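Local coordinates for protein HAD-superfamily hydrolase, subfamily IA, variant 1 (Ehrlichia chaffeensis, PDB 3KZX) that probably hydrolyses 2-phosphoglycolate to glycolate and phosphate, as a phosphatase of the haloacid dehalogenase-like superfamily, at residues N105-L115 and F218-C226. Numbering follows the deposited sequence.
Sequences NDGAIELLDTL and FYDIRNFIC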
loop_
_atom_site.group_PDB
_atom_site.type_symbol
_atom_site.label_atom_id
_atom_site.label_comp_id
_atom_site.label_asym_id
_atom_site.label_seq_id
_atom_site.Cartn_x
_atom_site.Cartn_y
_atom_site.Cartn_z
ATOM N N ASN A 105 -4.920 -4.543 -6.438
ATOM C CA ASN A 105 -4.041 -5.243 -7.323
ATOM C C ASN A 105 -4.458 -6.698 -7.441
ATOM O O ASN A 105 -5.057 -7.257 -6.537
ATOM C CB ASN A 105 -2.585 -5.150 -6.842
ATOM C CG ASN A 105 -1.890 -3.929 -7.390
ATOM O OD1 ASN A 105 -1.932 -3.707 -8.588
ATOM N ND2 ASN A 105 -1.249 -3.137 -6.528
ATOM N N ASP A 106 -4.074 -7.307 -8.554
ATOM C CA ASP A 106 -4.402 -8.717 -8.828
ATOM C C ASP A 106 -3.937 -9.634 -7.708
ATOM O O ASP A 106 -2.806 -9.538 -7.254
ATOM C CB ASP A 106 -3.717 -9.179 -10.109
ATOM C CG ASP A 106 -4.245 -8.487 -11.374
ATOM O OD1 ASP A 106 -5.277 -7.802 -11.346
ATOM O OD2 ASP A 106 -3.569 -8.607 -12.407
ATOM N N GLY A 107 -4.797 -10.567 -7.310
ATOM C CA GLY A 107 -4.436 -11.550 -6.303
ATOM C C GLY A 107 -4.575 -11.108 -4.857
ATOM O O GLY A 107 -4.500 -11.949 -3.984
ATOM N N ALA A 108 -4.845 -9.817 -4.611
ATOM C CA ALA A 108 -4.873 -9.267 -3.247
ATOM C C ALA A 108 -5.957 -9.913 -2.405
ATOM O O ALA A 108 -5.663 -10.418 -1.298
ATOM C CB ALA A 108 -5.077 -7.717 -3.276
ATOM N N ILE A 109 -7.210 -9.919 -2.901
ATOM C CA ILE A 109 -8.296 -10.542 -2.138
ATOM C C ILE A 109 -8.043 -12.025 -1.868
ATOM O O ILE A 109 -8.300 -12.510 -0.768
ATOM C CB ILE A 109 -9.678 -10.417 -2.831
ATOM C CG1 ILE A 109 -10.288 -9.060 -2.526
ATOM C CG2 ILE A 109 -10.667 -11.496 -2.266
ATOM C CD1 ILE A 109 -11.302 -9.130 -1.392
ATOM N N GLU A 110 -7.555 -12.762 -2.873
ATOM C CA GLU A 110 -7.230 -14.182 -2.658
ATOM C C GLU A 110 -6.225 -14.391 -1.535
ATOM O O GLU A 110 -6.378 -15.317 -0.722
ATOM C CB GLU A 110 -6.745 -14.844 -3.932
ATOM C CG GLU A 110 -7.869 -15.030 -4.908
ATOM C CD GLU A 110 -7.435 -15.079 -6.336
ATOM O OE1 GLU A 110 -7.532 -14.036 -7.022
ATOM O OE2 GLU A 110 -7.044 -16.180 -6.767
ATOM N N LEU A 111 -5.217 -13.512 -1.468
ATOM C CA LEU A 111 -4.236 -13.579 -0.390
ATOM C C LEU A 111 -4.811 -13.224 0.980
ATOM O O LEU A 111 -4.603 -13.949 1.985
ATOM C CB LEU A 111 -3.022 -12.688 -0.736
ATOM C CG LEU A 111 -2.030 -12.519 0.384
ATOM C CD1 LEU A 111 -1.455 -13.884 0.767
ATOM C CD2 LEU A 111 -0.907 -11.501 -0.029
ATOM N N LEU A 112 -5.567 -12.126 1.058
ATOM C CA LEU A 112 -6.209 -11.797 2.317
ATOM C C LEU A 112 -7.069 -12.940 2.797
ATOM O O LEU A 112 -7.040 -13.309 3.986
ATOM C CB LEU A 112 -7.051 -10.501 2.201
ATOM C CG LEU A 112 -6.296 -9.218 1.785
ATOM C CD1 LEU A 112 -7.270 -8.103 1.504
ATOM C CD2 LEU A 112 -5.297 -8.757 2.849
ATOM N N ASP A 113 -7.835 -13.527 1.878
ATOM C CA ASP A 113 -8.768 -14.555 2.258
ATOM C C ASP A 113 -8.051 -15.836 2.695
ATOM O O ASP A 113 -8.467 -16.482 3.640
ATOM C CB ASP A 113 -9.782 -14.823 1.144
ATOM C CG ASP A 113 -11.096 -15.310 1.691
ATOM O OD1 ASP A 113 -11.797 -14.541 2.404
ATOM O OD2 ASP A 113 -11.380 -16.494 1.462
ATOM N N THR A 114 -6.965 -16.180 2.025
ATOM C CA THR A 114 -6.120 -17.291 2.438
ATOM C C THR A 114 -5.551 -17.066 3.845
ATOM O O THR A 114 -5.579 -17.951 4.689
ATOM C CB THR A 114 -4.986 -17.506 1.414
ATOM O OG1 THR A 114 -5.567 -18.082 0.249
ATOM C CG2 THR A 114 -3.963 -18.491 1.914
ATOM N N LEU A 115 -5.046 -15.867 4.107
ATOM C CA LEU A 115 -4.516 -15.584 5.433
ATOM C C LEU A 115 -5.606 -15.683 6.511
ATOM O O LEU A 115 -5.392 -16.275 7.572
ATOM C CB LEU A 115 -3.832 -14.221 5.452
ATOM C CG LEU A 115 -2.557 -14.144 4.590
ATOM C CD1 LEU A 115 -2.069 -12.678 4.410
ATOM C CD2 LEU A 115 -1.412 -15.035 5.242
ATOM N N PHE A 218 0.755 -10.734 -6.023
ATOM C CA PHE A 218 0.206 -11.360 -4.833
ATOM C C PHE A 218 -0.044 -12.851 -4.984
ATOM O O PHE A 218 -0.177 -13.553 -3.986
ATOM C CB PHE A 218 -1.083 -10.658 -4.430
ATOM C CG PHE A 218 -0.859 -9.357 -3.760
ATOM C CD1 PHE A 218 -0.090 -9.279 -2.600
ATOM C CD2 PHE A 218 -1.419 -8.206 -4.260
ATOM C CE1 PHE A 218 0.115 -8.053 -1.978
ATOM C CE2 PHE A 218 -1.196 -7.013 -3.654
ATOM C CZ PHE A 218 -0.433 -6.928 -2.510
ATOM N N TYR A 219 -0.097 -13.358 -6.213
ATOM C CA TYR A 219 -0.266 -14.814 -6.409
ATOM C C TYR A 219 1.000 -15.562 -5.917
ATOM O O TYR A 219 0.919 -16.556 -5.201
ATOM C CB TYR A 219 -0.571 -15.166 -7.886
ATOM C CG TYR A 219 -1.705 -14.408 -8.567
ATOM C CD1 TYR A 219 -3.044 -14.659 -8.253
ATOM C CD2 TYR A 219 -1.434 -13.472 -9.567
ATOM C CE1 TYR A 219 -4.088 -13.970 -8.909
ATOM C CE2 TYR A 219 -2.454 -12.794 -10.224
ATOM C CZ TYR A 219 -3.778 -13.043 -9.889
ATOM O OH TYR A 219 -4.782 -12.354 -10.554
ATOM N N ASP A 220 2.172 -15.040 -6.264
ATOM C CA ASP A 220 3.435 -15.617 -5.828
ATOM C C ASP A 220 3.628 -15.495 -4.320
ATOM O O ASP A 220 4.120 -16.436 -3.692
ATOM C CB ASP A 220 4.631 -14.994 -6.571
ATOM C CG ASP A 220 4.627 -15.312 -8.083
ATOM O OD1 ASP A 220 4.111 -16.372 -8.497
ATOM O OD2 ASP A 220 5.163 -14.513 -8.863
ATOM N N ILE A 221 3.171 -14.385 -3.735
ATOM C CA ILE A 221 3.288 -14.210 -2.292
ATOM C C ILE A 221 2.380 -15.206 -1.592
ATOM O O ILE A 221 2.789 -15.841 -0.615
ATOM C CB ILE A 221 2.927 -12.807 -1.837
ATOM C CG1 ILE A 221 3.964 -11.796 -2.362
ATOM C CG2 ILE A 221 2.781 -12.757 -0.289
ATOM C CD1 ILE A 221 3.593 -10.296 -2.147
ATOM N N ARG A 222 1.153 -15.376 -2.111
ATOM C CA ARG A 222 0.219 -16.352 -1.545
ATOM C C ARG A 222 0.797 -17.780 -1.608
ATOM O O ARG A 222 0.727 -18.518 -0.627
ATOM C CB ARG A 222 -1.130 -16.289 -2.231
ATOM C CG ARG A 222 -2.192 -17.212 -1.595
ATOM C CD ARG A 222 -3.445 -17.178 -2.439
ATOM N NE ARG A 222 -4.394 -18.246 -2.135
ATOM C CZ ARG A 222 -4.328 -19.493 -2.602
ATOM N NH1 ARG A 222 -3.353 -19.886 -3.421
ATOM N NH2 ARG A 222 -5.251 -20.363 -2.245
ATOM N N ASN A 223 1.326 -18.173 -2.759
ATOM C CA ASN A 223 1.987 -19.482 -2.870
ATOM C C ASN A 223 3.123 -19.663 -1.857
ATOM O O ASN A 223 3.234 -20.729 -1.234
ATOM C CB ASN A 223 2.487 -19.741 -4.288
ATOM C CG ASN A 223 1.359 -19.987 -5.263
ATOM O OD1 ASN A 223 1.480 -19.717 -6.474
ATOM N ND2 ASN A 223 0.255 -20.478 -4.753
ATOM N N PHE A 224 3.935 -18.630 -1.685
ATOM C CA PHE A 224 5.046 -18.649 -0.744
ATOM C C PHE A 224 4.559 -18.836 0.683
ATOM O O PHE A 224 5.053 -19.697 1.415
ATOM C CB PHE A 224 5.826 -17.351 -0.874
ATOM C CG PHE A 224 6.998 -17.227 0.055
ATOM C CD1 PHE A 224 8.123 -18.013 -0.123
ATOM C CD2 PHE A 224 7.001 -16.269 1.044
ATOM C CE1 PHE A 224 9.237 -17.870 0.691
ATOM C CE2 PHE A 224 8.112 -16.091 1.868
ATOM C CZ PHE A 224 9.222 -16.912 1.712
ATOM N N ILE A 225 3.531 -18.101 1.073
ATOM C CA ILE A 225 3.030 -18.221 2.445
ATOM C C ILE A 225 2.327 -19.577 2.659
ATOM O O ILE A 225 2.515 -20.240 3.696
ATOM C CB ILE A 225 2.127 -17.034 2.830
ATOM C CG1 ILE A 225 2.971 -15.746 2.831
ATOM C CG2 ILE A 225 1.489 -17.333 4.220
ATOM C CD1 ILE A 225 2.223 -14.472 3.153
ATOM N N CYS A 226 1.565 -20.028 1.671
ATOM C CA CYS A 226 0.971 -21.362 1.762
ATOM C C CYS A 226 2.037 -22.446 1.891
ATOM O O CYS A 226 1.864 -23.423 2.620
ATOM C CB CYS A 226 0.093 -21.672 0.542
ATOM S SG CYS A 226 -1.431 -20.708 0.526
HETATM O O HOH W 1 -0.419 -8.479 -7.610
HETATM O O HOH W 2 -3.043 -14.245 -4.161
HETATM O O HOH W 3 -7.095 -12.913 -9.298
HETATM O O HOH W 4 -6.430 -20.768 0.562
#
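Helix 108-115, with the turn before it, packs nearly parallel to helix 218-226 in a helix-helix contact on one side of the central parallel sheet. The short axes approach to 8.8 Å at 19°, and the CA atoms of the two segments come nearest at G107 and F218. There the type II turn from N105 to A108 contains G107, the N-cap residue, whose CA lies over one face of the Y219 ring in a CH-pi contact 4.0 Å from the centroid. G107 has a positive phi and lets the backbone lie close against F218 CB and the Y219 ring. F218 sets its ring against the turn: D106 O sits at the ring edge in plane, while A108 CB touches CD2. A water joins D106 O to F218 N at the N-terminal end of helix 218-226. L111 uses both methyls across the contact. Having CG anti to the backbone N, it brings CD2 to F218 CD1 at 3.5 Å, the side chains crossing at about a right angle, and rests CD1 on R222 CA. Further along, L115 CD2 meets I225 CG2. The outer margin is polar: the extended R222 chain brings NE to T114 OG1 at 2.7 Å, a bent bond (139°) with the hydroxyl 26° out of the guanidinium plane. A water extends this margin, joining E110 OE1 to Y219 OH. On the inner side L111 and L115 touch F30 of strand 27-30, whereas F218 stacks on Y203 and I221 packs against F215. Two helices packed side by side on one face of a parallel sheet are characteristic of the Rossmann-like alpha/beta core of HAD hydrolases.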